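Local coordinates for protein probable fumarate reductase Ifc3 (Shewanella frigidimarina, PDB 1QO8) that catalyses the essentially one-way reduction of fumarate to succinate, using one FAD and four covalently bound hemes c in each subunit of a homodimer, at residues M161-A169 with G541-V549; D366-V375 with M426-Y437. One frame throughout, in Å; residues are numbered along the deposited sequence.

Contact 1 of 2, residues M161-A169 with G541-V549. With FAD (flavin-adenine dinucleotide), chain G.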
loop_
_atom_site.group_PDB
_atom_site.type_symbol
_atom_site.label_atom_id
_atom_site.label_comp_id
_atom_site.label_asym_id
_atom_site.label_seq_id
_atom_site.Cartn_x
_atom_site.Cartn_y
_atom_site.Cartn_z
ATOM N N MET A 161 14.270 -21.917 5.415
ATOM C CA MET A 161 14.817 -23.244 5.392
ATOM C C MET A 161 14.907 -23.771 3.977
ATOM O O MET A 161 15.392 -24.869 3.756
ATOM C CB MET A 161 13.878 -24.183 6.241
ATOM C CG MET A 161 12.578 -24.525 5.587
ATOM S SD MET A 161 11.245 -25.198 6.582
ATOM C CE MET A 161 11.979 -26.836 6.989
ATOM N N ILE A 162 14.248 -23.103 3.003
ATOM C CA ILE A 162 14.335 -23.590 1.624
ATOM C C ILE A 162 15.241 -22.697 0.807
ATOM O O ILE A 162 15.192 -22.794 -0.394
ATOM C CB ILE A 162 12.994 -23.721 0.917
ATOM C CG1 ILE A 162 12.284 -22.355 0.986
ATOM C CG2 ILE A 162 12.224 -24.911 1.543
ATOM C CD1 ILE A 162 10.963 -22.455 0.218
ATOM N N SER A 163 15.883 -21.777 1.478
ATOM C CA SER A 163 16.845 -20.845 0.919
ATOM C C SER A 163 18.116 -21.633 0.519
ATOM O O SER A 163 18.623 -22.558 1.087
ATOM C CB SER A 163 17.170 -19.660 1.805
ATOM O OG SER A 163 18.033 -19.954 2.861
ATOM N N ALA A 164 18.588 -21.234 -0.621
ATOM C CA ALA A 164 19.466 -21.554 -1.652
ATOM C C ALA A 164 20.865 -20.987 -1.803
ATOM O O ALA A 164 21.894 -21.539 -2.193
ATOM C CB ALA A 164 18.617 -20.663 -2.754
ATOM N N GLY A 165 20.956 -19.668 -1.670
ATOM C CA GLY A 165 22.062 -18.896 -2.255
ATOM C C GLY A 165 22.769 -18.083 -1.178
ATOM O O GLY A 165 22.906 -16.874 -1.373
ATOM N N GLY A 166 23.006 -18.628 -0.024
ATOM C CA GLY A 166 23.620 -18.106 1.099
ATOM C C GLY A 166 23.406 -16.713 1.627
ATOM O O GLY A 166 22.443 -16.033 1.315
ATOM N N MET A 167 24.391 -16.219 2.340
ATOM C CA MET A 167 24.375 -15.049 3.193
ATOM C C MET A 167 25.538 -14.127 2.820
ATOM O O MET A 167 26.692 -14.579 2.725
ATOM C CB MET A 167 24.543 -15.575 4.629
ATOM C CG MET A 167 24.602 -14.446 5.648
ATOM S SD MET A 167 24.506 -14.832 7.386
ATOM C CE MET A 167 24.835 -13.221 8.077
ATOM N N ASN A 168 25.230 -12.910 2.422
ATOM C CA ASN A 168 26.168 -11.840 2.146
ATOM C C ASN A 168 26.805 -11.310 3.411
ATOM O O ASN A 168 26.194 -11.171 4.470
ATOM C CB ASN A 168 25.452 -10.687 1.364
ATOM C CG ASN A 168 25.110 -11.109 -0.038
ATOM O OD1 ASN A 168 25.700 -12.064 -0.580
ATOM N ND2 ASN A 168 24.157 -10.511 -0.744
ATOM N N ALA A 169 28.127 -11.168 3.379
ATOM C CA ALA A 169 28.834 -10.477 4.484
ATOM C C ALA A 169 30.120 -9.864 3.917
ATOM O O ALA A 169 30.649 -10.265 2.877
ATOM C CB ALA A 169 29.143 -11.413 5.622
ATOM N N GLY A 541 20.253 -11.111 -4.077
ATOM C CA GLY A 541 20.566 -12.476 -3.603
ATOM C C GLY A 541 21.591 -12.451 -2.469
ATOM O O GLY A 541 22.595 -11.732 -2.553
ATOM N N GLY A 542 21.295 -13.014 -1.291
ATOM C CA GLY A 542 22.158 -13.100 -0.173
ATOM C C GLY A 542 21.917 -12.083 0.944
ATOM O O GLY A 542 22.356 -12.231 2.102
ATOM N N ASN A 543 21.183 -11.019 0.599
ATOM C CA ASN A 543 20.983 -9.937 1.560
ATOM C C ASN A 543 19.813 -10.174 2.495
ATOM O O ASN A 543 19.833 -9.710 3.640
ATOM C CB ASN A 543 20.716 -8.662 0.724
ATOM C CG ASN A 543 22.022 -7.938 0.475
ATOM O OD1 ASN A 543 23.077 -8.406 0.920
ATOM N ND2 ASN A 543 21.943 -6.812 -0.189
ATOM N N ALA A 544 18.798 -10.892 2.037
ATOM C CA ALA A 544 17.645 -11.157 2.949
ATOM C C ALA A 544 17.966 -12.169 4.035
ATOM O O ALA A 544 17.527 -12.023 5.187
ATOM C CB ALA A 544 16.492 -11.728 2.148
ATOM N N ILE A 545 18.746 -13.218 3.691
ATOM C CA ILE A 545 19.241 -14.133 4.734
ATOM C C ILE A 545 20.088 -13.296 5.686
ATOM O O ILE A 545 19.928 -13.434 6.902
ATOM C CB ILE A 545 20.046 -15.371 4.250
ATOM C CG1 ILE A 545 19.038 -16.298 3.626
ATOM C CG2 ILE A 545 20.803 -16.089 5.382
ATOM C CD1 ILE A 545 18.122 -16.928 4.709
ATOM N N ALA A 546 20.935 -12.390 5.182
ATOM C CA ALA A 546 21.763 -11.628 6.093
ATOM C C ALA A 546 20.974 -10.707 7.006
ATOM O O ALA A 546 21.304 -10.451 8.166
ATOM C CB ALA A 546 22.760 -10.755 5.314
ATOM N N ASP A 547 19.958 -10.079 6.447
ATOM C CA ASP A 547 18.941 -9.297 7.162
ATOM C C ASP A 547 18.317 -10.132 8.275
ATOM O O ASP A 547 18.272 -9.656 9.392
ATOM C CB ASP A 547 17.899 -8.893 6.114
ATOM C CG ASP A 547 16.687 -8.151 6.631
ATOM O OD1 ASP A 547 16.704 -7.512 7.703
ATOM O OD2 ASP A 547 15.661 -8.208 5.897
ATOM N N THR A 548 17.878 -11.352 8.107
ATOM C CA THR A 548 17.244 -12.122 9.197
ATOM C C THR A 548 18.239 -12.353 10.325
ATOM O O THR A 548 17.843 -12.265 11.501
ATOM C CB THR A 548 16.660 -13.471 8.731
ATOM O OG1 THR A 548 17.780 -14.302 8.326
ATOM C CG2 THR A 548 15.725 -13.304 7.544
ATOM N N VAL A 549 19.547 -12.479 10.009
ATOM C CA VAL A 549 20.491 -12.683 11.091
ATOM C C VAL A 549 20.777 -11.358 11.804
ATOM O O VAL A 549 20.706 -11.212 13.027
ATOM C CB VAL A 549 21.826 -13.314 10.635
ATOM C CG1 VAL A 549 22.775 -13.431 11.804
ATOM C CG2 VAL A 549 21.526 -14.698 10.037
HETATM P PA FAD G . 10.508 -16.908 7.252
HETATM O O1A FAD G . 11.725 -17.775 7.161
HETATM O O2A FAD G . 9.494 -17.034 6.363
HETATM O O5B FAD G . 9.796 -17.512 8.516
HETATM C C5B FAD G . 8.615 -16.879 9.161
HETATM C C4B FAD G . 8.043 -17.910 10.258
HETATM O O4B FAD G . 6.863 -17.168 10.840
HETATM C C3B FAD G . 7.376 -19.150 9.577
HETATM O O3B FAD G . 7.844 -20.393 9.852
HETATM C C2B FAD G . 5.833 -18.849 9.604
HETATM O O2B FAD G . 4.982 -20.018 9.701
HETATM C C1B FAD G . 5.754 -18.150 10.909
HETATM N N9A FAD G . 4.577 -17.279 11.028
HETATM C C8A FAD G . 3.980 -16.508 10.061
HETATM N N7A FAD G . 2.879 -15.950 10.482
HETATM C C5A FAD G . 2.725 -16.363 11.802
HETATM C C6A FAD G . 1.669 -16.168 12.792
HETATM N N6A FAD G . 0.602 -15.446 12.589
HETATM N N1A FAD G . 1.920 -16.740 13.996
HETATM C C2A FAD G . 2.984 -17.578 14.236
HETATM N N3A FAD G . 3.993 -17.828 13.370
HETATM C C4A FAD G . 3.775 -17.211 12.178
HETATM N N1 FAD G . 17.455 -14.769 0.380
HETATM C C2 FAD G . 18.752 -14.672 0.499
HETATM O O2 FAD G . 19.379 -13.761 0.932
HETATM N N3 FAD G . 19.636 -15.719 0.101
HETATM C C4 FAD G . 19.021 -16.858 -0.410
HETATM O O4 FAD G . 19.701 -17.759 -0.810
HETATM C C4X FAD G . 17.572 -16.910 -0.589
HETATM N N5 FAD G . 17.000 -17.990 -1.145
HETATM C C5X FAD G . 15.653 -18.089 -1.245
HETATM C C6 FAD G . 15.121 -19.251 -1.820
HETATM C C7 FAD G . 13.758 -19.386 -1.929
HETATM C C7M FAD G . 13.112 -20.594 -2.527
HETATM C C8 FAD G . 12.920 -18.337 -1.404
HETATM C C8M FAD G . 11.431 -18.505 -1.451
HETATM C C9 FAD G . 13.437 -17.214 -0.812
HETATM C C9A FAD G . 14.798 -17.049 -0.710
HETATM N N10 FAD G . 15.447 -15.927 -0.156
HETATM C C10 FAD G . 16.783 -15.827 -0.084
HETATM C "C1'" FAD G . 14.682 -14.997 0.735
HETATM C "C2'" FAD G . 14.995 -15.324 2.234
HETATM O "O2'" FAD G . 15.012 -16.791 2.206
HETATM C "C3'" FAD G . 13.700 -14.974 3.008
HETATM O "O3'" FAD G . 13.377 -13.586 2.854
HETATM C "C4'" FAD G . 14.085 -14.946 4.525
HETATM O "O4'" FAD G . 14.397 -16.341 4.824
HETATM C "C5'" FAD G . 12.763 -14.586 5.294
HETATM O "O5'" FAD G . 13.103 -14.979 6.768
HETATM P P FAD G . 12.149 -14.671 7.938
HETATM O O1P FAD G . 12.884 -15.170 9.161
HETATM O O2P FAD G . 11.849 -13.319 7.775
HETATM O O3P FAD G . 10.938 -15.381 7.577
#

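Contact 2 of 2, residues D366-V375 with M426-Y437. With HEM (protoporphyrin IX containing Fe), chain C.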
loop_
_atom_site.group_PDB
_atom_site.type_symbol
_atom_site.label_atom_id
_atom_site.label_comp_id
_atom_site.label_asym_id
_atom_site.label_seq_id
_atom_site.Cartn_x
_atom_site.Cartn_y
_atom_site.Cartn_z
ATOM N N ASP A 366 4.142 -26.790 -11.325
ATOM C CA ASP A 366 3.819 -27.965 -10.547
ATOM C C ASP A 366 4.697 -28.118 -9.310
ATOM O O ASP A 366 4.135 -28.198 -8.217
ATOM C CB ASP A 366 3.959 -29.251 -11.387
ATOM C CG ASP A 366 4.838 -29.065 -12.623
ATOM O OD1 ASP A 366 5.690 -28.083 -12.656
ATOM O OD2 ASP A 366 4.595 -29.919 -13.547
ATOM N N SER A 367 5.979 -28.313 -9.485
ATOM C CA SER A 367 6.962 -28.278 -8.404
ATOM C C SER A 367 7.487 -26.854 -8.284
ATOM O O SER A 367 8.223 -26.293 -9.136
ATOM C CB SER A 367 7.940 -29.382 -8.615
ATOM O OG SER A 367 9.035 -29.640 -7.779
ATOM N N ARG A 368 7.151 -26.158 -7.187
ATOM C CA ARG A 368 7.312 -24.700 -7.137
ATOM C C ARG A 368 8.703 -24.299 -6.803
ATOM O O ARG A 368 9.066 -23.623 -5.833
ATOM C CB ARG A 368 6.240 -24.011 -6.273
ATOM C CG ARG A 368 4.820 -24.235 -6.798
ATOM C CD ARG A 368 3.720 -23.523 -5.944
ATOM N NE ARG A 368 3.773 -23.896 -4.534
ATOM C CZ ARG A 368 4.367 -23.297 -3.522
ATOM N NH1 ARG A 368 5.077 -22.133 -3.522
ATOM N NH2 ARG A 368 4.220 -23.908 -2.309
ATOM N N ILE A 369 9.634 -24.707 -7.660
ATOM C CA ILE A 369 11.059 -24.431 -7.426
ATOM C C ILE A 369 11.530 -23.536 -8.591
ATOM O O ILE A 369 10.947 -23.674 -9.676
ATOM C CB ILE A 369 11.619 -25.873 -7.531
ATOM C CG1 ILE A 369 11.558 -26.514 -6.138
ATOM C CG2 ILE A 369 12.973 -25.970 -8.216
ATOM C CD1 ILE A 369 11.893 -27.987 -6.186
ATOM N N LEU A 370 12.485 -22.692 -8.423
ATOM C CA LEU A 370 13.111 -21.815 -9.369
ATOM C C LEU A 370 13.696 -22.647 -10.555
ATOM O O LEU A 370 14.414 -23.625 -10.272
ATOM C CB LEU A 370 14.227 -20.994 -8.738
ATOM C CG LEU A 370 14.015 -19.973 -7.610
ATOM C CD1 LEU A 370 14.943 -18.746 -7.745
ATOM C CD2 LEU A 370 12.626 -19.402 -7.438
ATOM N N ILE A 371 13.232 -22.474 -11.763
ATOM C CA ILE A 371 14.041 -22.975 -12.929
ATOM C C ILE A 371 14.990 -21.857 -13.293
ATOM O O ILE A 371 14.608 -20.753 -13.651
ATOM C CB ILE A 371 13.142 -23.492 -14.037
ATOM C CG1 ILE A 371 12.449 -24.767 -13.502
ATOM C CG2 ILE A 371 13.990 -23.941 -15.256
ATOM C CD1 ILE A 371 11.020 -24.452 -13.192
ATOM N N SER A 372 16.269 -22.071 -13.021
ATOM C CA SER A 372 17.324 -21.175 -13.299
ATOM C C SER A 372 17.317 -20.667 -14.771
ATOM O O SER A 372 17.065 -21.391 -15.737
ATOM C CB SER A 372 18.677 -21.916 -13.104
ATOM O OG SER A 372 19.649 -20.915 -13.367
ATOM N N GLU A 373 17.593 -19.403 -14.918
ATOM C CA GLU A 373 17.723 -18.746 -16.260
ATOM C C GLU A 373 18.856 -19.364 -17.041
ATOM O O GLU A 373 18.750 -19.464 -18.275
ATOM C CB GLU A 373 17.816 -17.244 -16.032
ATOM C CG GLU A 373 19.193 -16.812 -15.535
ATOM C CD GLU A 373 19.138 -15.343 -15.130
ATOM O OE1 GLU A 373 18.027 -14.738 -15.213
ATOM O OE2 GLU A 373 20.131 -14.735 -14.735
ATOM N N THR A 374 19.825 -20.044 -16.402
ATOM C CA THR A 374 20.891 -20.746 -17.087
ATOM C C THR A 374 20.371 -21.951 -17.862
ATOM O O THR A 374 21.115 -22.398 -18.789
ATOM C CB THR A 374 22.051 -21.155 -16.181
ATOM O OG1 THR A 374 21.721 -22.285 -15.378
ATOM C CG2 THR A 374 22.508 -20.039 -15.253
ATOM N N VAL A 375 19.151 -22.448 -17.625
ATOM C CA VAL A 375 18.564 -23.454 -18.482
ATOM C C VAL A 375 18.390 -22.907 -19.917
ATOM O O VAL A 375 18.771 -23.635 -20.855
ATOM C CB VAL A 375 17.289 -24.147 -18.019
ATOM C CG1 VAL A 375 16.854 -25.296 -18.923
ATOM C CG2 VAL A 375 17.517 -24.747 -16.595
ATOM N N MET A 426 22.276 -29.693 -13.500
ATOM C CA MET A 426 21.077 -28.997 -12.982
ATOM C C MET A 426 19.783 -29.489 -13.547
ATOM O O MET A 426 18.861 -29.869 -12.815
ATOM C CB MET A 426 21.231 -27.496 -13.219
ATOM C CG MET A 426 19.970 -26.694 -12.918
ATOM S SD MET A 426 20.201 -24.958 -13.367
ATOM C CE MET A 426 21.690 -24.531 -12.481
ATOM N N VAL A 427 19.616 -29.875 -14.784
ATOM C CA VAL A 427 18.322 -30.292 -15.318
ATOM C C VAL A 427 18.107 -31.752 -14.996
ATOM O O VAL A 427 16.950 -32.266 -14.909
ATOM C CB VAL A 427 18.539 -29.996 -16.838
ATOM C CG1 VAL A 427 17.864 -30.993 -17.704
ATOM C CG2 VAL A 427 18.338 -28.493 -17.170
ATOM N N ARG A 428 19.201 -32.506 -14.856
ATOM C CA ARG A 428 19.106 -33.894 -14.354
ATOM C C ARG A 428 18.540 -33.849 -12.890
ATOM O O ARG A 428 17.716 -34.693 -12.595
ATOM C CB ARG A 428 20.439 -34.595 -14.439
ATOM C CG ARG A 428 20.939 -35.968 -14.118
ATOM C CD ARG A 428 22.044 -36.485 -15.089
ATOM N NE ARG A 428 22.742 -35.594 -16.006
ATOM C CZ ARG A 428 23.889 -34.928 -16.091
ATOM N NH1 ARG A 428 24.928 -34.886 -15.228
ATOM N NH2 ARG A 428 24.101 -34.156 -17.201
ATOM N N GLY A 429 18.919 -32.889 -12.112
ATOM C CA GLY A 429 18.346 -32.658 -10.748
ATOM C C GLY A 429 16.850 -32.381 -10.900
ATOM O O GLY A 429 16.075 -32.948 -10.098
ATOM N N TYR A 430 16.403 -31.651 -11.939
ATOM C CA TYR A 430 14.988 -31.383 -12.062
ATOM C C TYR A 430 14.268 -32.719 -12.325
ATOM O O TYR A 430 13.175 -33.025 -11.827
ATOM C CB TYR A 430 14.590 -30.334 -13.059
ATOM C CG TYR A 430 15.213 -28.950 -12.906
ATOM C CD1 TYR A 430 15.461 -28.447 -11.638
ATOM C CD2 TYR A 430 15.513 -28.136 -14.008
ATOM C CE1 TYR A 430 16.062 -27.212 -11.449
ATOM C CE2 TYR A 430 16.076 -26.887 -13.819
ATOM C CZ TYR A 430 16.355 -26.427 -12.587
ATOM O OH TYR A 430 16.918 -25.191 -12.306
ATOM N N ASP A 431 14.942 -33.519 -13.160
ATOM C CA ASP A 431 14.427 -34.800 -13.563
ATOM C C ASP A 431 14.272 -35.647 -12.254
ATOM O O ASP A 431 13.334 -36.385 -12.181
ATOM C CB ASP A 431 15.378 -35.524 -14.481
ATOM C CG ASP A 431 14.756 -36.649 -15.267
ATOM O OD1 ASP A 431 13.514 -36.750 -15.362
ATOM O OD2 ASP A 431 15.488 -37.457 -15.873
ATOM N N HIS A 432 15.221 -35.696 -11.361
ATOM C CA HIS A 432 15.163 -36.491 -10.142
ATOM C C HIS A 432 14.006 -35.979 -9.256
ATOM O O HIS A 432 13.331 -36.756 -8.627
ATOM C CB HIS A 432 16.399 -36.309 -9.234
ATOM C CG HIS A 432 17.653 -36.872 -9.789
ATOM N ND1 HIS A 432 18.934 -36.436 -9.458
ATOM C CD2 HIS A 432 17.792 -37.880 -10.719
ATOM C CE1 HIS A 432 19.790 -37.185 -10.178
ATOM N NE2 HIS A 432 19.129 -38.071 -10.934
ATOM N N LEU A 433 13.682 -34.696 -9.296
ATOM C CA LEU A 433 12.505 -34.111 -8.684
ATOM C C LEU A 433 11.234 -34.356 -9.417
ATOM O O LEU A 433 10.206 -33.765 -9.035
ATOM C CB LEU A 433 12.719 -32.604 -8.417
ATOM C CG LEU A 433 13.907 -32.376 -7.488
ATOM C CD1 LEU A 433 14.132 -30.877 -7.205
ATOM C CD2 LEU A 433 13.733 -33.138 -6.156
ATOM N N GLU A 434 11.248 -35.173 -10.454
ATOM C CA GLU A 434 10.137 -35.461 -11.314
ATOM C C GLU A 434 9.513 -34.202 -11.899
ATOM O O GLU A 434 8.342 -34.228 -12.313
ATOM C CB GLU A 434 9.055 -36.324 -10.576
ATOM C CG GLU A 434 9.630 -37.605 -9.953
ATOM C CD GLU A 434 8.587 -38.355 -9.122
ATOM O OE1 GLU A 434 7.357 -38.163 -9.094
ATOM O OE2 GLU A 434 8.940 -39.311 -8.448
ATOM N N MET A 435 10.315 -33.192 -12.217
ATOM C CA MET A 435 9.740 -32.012 -12.901
ATOM C C MET A 435 9.684 -32.057 -14.418
ATOM O O MET A 435 8.970 -31.282 -15.114
ATOM C CB MET A 435 10.612 -30.841 -12.402
ATOM C CG MET A 435 10.241 -30.552 -10.898
ATOM S SD MET A 435 11.539 -29.344 -10.391
ATOM C CE MET A 435 10.928 -27.851 -11.228
ATOM N N LEU A 436 10.429 -33.020 -14.989
ATOM C CA LEU A 436 10.476 -33.023 -16.489
ATOM C C LEU A 436 9.459 -33.946 -17.091
ATOM O O LEU A 436 9.474 -35.166 -16.764
ATOM C CB LEU A 436 11.858 -33.537 -16.924
ATOM C CG LEU A 436 13.039 -32.738 -16.390
ATOM C CD1 LEU A 436 14.263 -33.220 -17.139
ATOM C CD2 LEU A 436 12.714 -31.220 -16.448
ATOM N N TYR A 437 8.652 -33.468 -18.024
ATOM C CA TYR A 437 7.941 -34.334 -18.950
ATOM C C TYR A 437 8.913 -34.835 -20.031
ATOM O O TYR A 437 9.874 -34.109 -20.327
ATOM C CB TYR A 437 6.848 -33.527 -19.660
ATOM C CG TYR A 437 5.686 -33.176 -18.728
ATOM C CD1 TYR A 437 5.805 -32.276 -17.700
ATOM C CD2 TYR A 437 4.444 -33.777 -18.959
ATOM C CE1 TYR A 437 4.730 -31.944 -16.876
ATOM C CE2 TYR A 437 3.349 -33.485 -18.145
ATOM C CZ TYR A 437 3.514 -32.590 -17.116
ATOM O OH TYR A 437 2.403 -32.320 -16.328
HETATM C CHA HEM C . 14.869 -29.465 -2.965
HETATM C CHB HEM C . 12.801 -33.618 -1.534
HETATM C CHC HEM C . 9.752 -30.898 1.045
HETATM C CHD HEM C . 11.106 -26.921 -1.379
HETATM C C1A HEM C . 14.667 -30.807 -2.785
HETATM C C2A HEM C . 15.502 -31.931 -3.175
HETATM C C3A HEM C . 14.938 -33.061 -2.773
HETATM C C4A HEM C . 13.676 -32.693 -2.125
HETATM C CMA HEM C . 15.368 -34.537 -2.952
HETATM C CAA HEM C . 16.819 -31.779 -4.004
HETATM C CBA HEM C . 18.093 -31.755 -3.137
HETATM C CGA HEM C . 18.169 -30.451 -2.378
HETATM O O1A HEM C . 18.145 -30.580 -1.108
HETATM O O2A HEM C . 18.246 -29.355 -3.016
HETATM C C1B HEM C . 11.900 -33.224 -0.552
HETATM C C2B HEM C . 11.244 -34.095 0.413
HETATM C C3B HEM C . 10.446 -33.329 1.132
HETATM C C4B HEM C . 10.519 -31.971 0.661
HETATM C CMB HEM C . 11.570 -35.578 0.501
HETATM C CAB HEM C . 9.577 -33.662 2.420
HETATM C CBB HEM C . 9.886 -34.700 3.202
HETATM C C1C HEM C . 9.759 -29.607 0.574
HETATM C C2C HEM C . 8.961 -28.476 1.032
HETATM C C3C HEM C . 9.373 -27.391 0.384
HETATM C C4C HEM C . 10.442 -27.780 -0.503
HETATM C CMC HEM C . 7.848 -28.666 2.069
HETATM C CAC HEM C . 8.939 -25.884 0.494
HETATM C CBC HEM C . 8.595 -25.323 1.650
HETATM C C1D HEM C . 12.282 -27.260 -1.995
HETATM C C2D HEM C . 13.145 -26.311 -2.731
HETATM C C3D HEM C . 14.183 -27.014 -3.153
HETATM C C4D HEM C . 14.034 -28.392 -2.729
HETATM C CMD HEM C . 12.806 -24.817 -2.913
HETATM C CAD HEM C . 15.405 -26.518 -4.006
HETATM C CBD HEM C . 15.299 -26.961 -5.444
HETATM C CGD HEM C . 16.455 -26.612 -6.416
HETATM O O1D HEM C . 16.989 -25.488 -6.367
HETATM O O2D HEM C . 16.825 -27.469 -7.244
HETATM N NA HEM C . 13.584 -31.327 -2.079
HETATM N NB HEM C . 11.412 -31.943 -0.397
HETATM N NC HEM C . 10.659 -29.139 -0.361
HETATM N ND HEM C . 12.839 -28.506 -2.016
HETATM FE FE HEM C . 12.169 -30.219 -1.138
HETATM O O HOH W 1 6.986 -29.524 -15.057
#

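Contact 1 of 2, residues M161-A169 with G541-V549
Met-167 lies along one side of the helix that starts at Asn-543, with Ile-545, Ala-546 and Val-549 beneath it. Its CG is anti to the backbone N (chi1 178°) and the chain stays extended, which carries CE to 4.0 Å from Val-549 CB, while Met-167 CB rests 3.8 Å from Ile-545 CG2. A long, flexible thioether suits this run, and small Ala-546 lets the chain come close. The other branch of Ile-545 turns to the flavin, CG1 lying 3.5 Å from FAD C2. Here the FAD-binding domain grips the pyrimidine end of its cofactor with backbone groups: Gly-166 O accepts from FAD N3, and FAD O2 takes a nearly straight bond from Ile-545 N at the helix N-terminus, whose dipole would probably favour negative charge there. Gly-542, the N-cap, has a positive phi, and a side chain on it would strike Asn-168 OD1. At the polar edge, Asn-168 N bonds to Gly-542 O at 3.0 Å. The Asn-168 amide stands almost perpendicular to that of Asn-543 (86°); its ND2 donates to Gly-541 O (2.7 Å) and Asn-543 OD1 (2.9 Å), and its OD1 is bonded to Thr-239.

Contact 2 of 2, residues D366-V375 with M426-Y437
Tyr-430 slides its ring between Ile-371 and its own helix: Ile-371 CG1 sits over one face, offset toward the rim, and the carbonyl oxygen of Met-426 lies over the centre of the other. Val-375 meets the ring differently, running past it in the opposite direction and placing CG2 in the ring plane, 3.8 Å from Tyr-430 CE2. The phenol thus ends beneath the loop backbone, where its OH accepts a long bond from Ser-372 N (3.3 Å). A phenylalanine here would keep the ring packing but would probably leave Ser-372 N without this acceptor. Met-426 runs extended as far as its sulfur (chi1 171°), which sets SD 3.4 Å from Ser-372 CB, and its bend at chi3 then turns CE toward Thr-374 OG1; the two side chains cross at about a right angle. Ser-372 OG, anti to its own nitrogen (chi1 -178°), accepts from Thr-374 N and so caps the turn into helix 374-377; by similarity Ser-372 and Glu-373 bind fumarate. Helix 425-432 ends in a Schellman motif with Glu-434 as C-prime residue, its positive phi turning the chain so that Met-435 follows. The flexible Met-435 curls its CE tip to tip against Ile-371 CD1 (3.9 Å), while its CG presses tightly on Ser-367 CB. Ile-369 and Leu-433 cross nearly at right angles, and both lie on the heme: Ile-369 CD1 is 3.6 Å from HEM CBD, and Leu-433 CD2 is equally near HEM C3A. At the outer end a water donates to Asp-366 OD2 (2.9 Å) and Met-435 O (2.7 Å), beside the edge of the Tyr-437 ring.

In the fold
Along the chain the order is 161-169, 366-375, 426-437, 541-549, so both halves of contact 2 fall between the two halves of contact 1. Their centres lie 22 Å apart and their nearest atoms about 6 Å, without touching. All four segments belong to the FAD-binding domain, yet they use different elements: contact 1 joins strand 167-168 to helix 543-563 at the flavin, whereas contact 2 sets helix 425-432 against the loop leading to helix 374-377, beside a heme. Ile-162 of contact 1 and Ile-369 and Leu-433 of contact 2 line that same heme pocket. Together the contacts border the path between heme and flavin, consistent with electron delivery to fumarate.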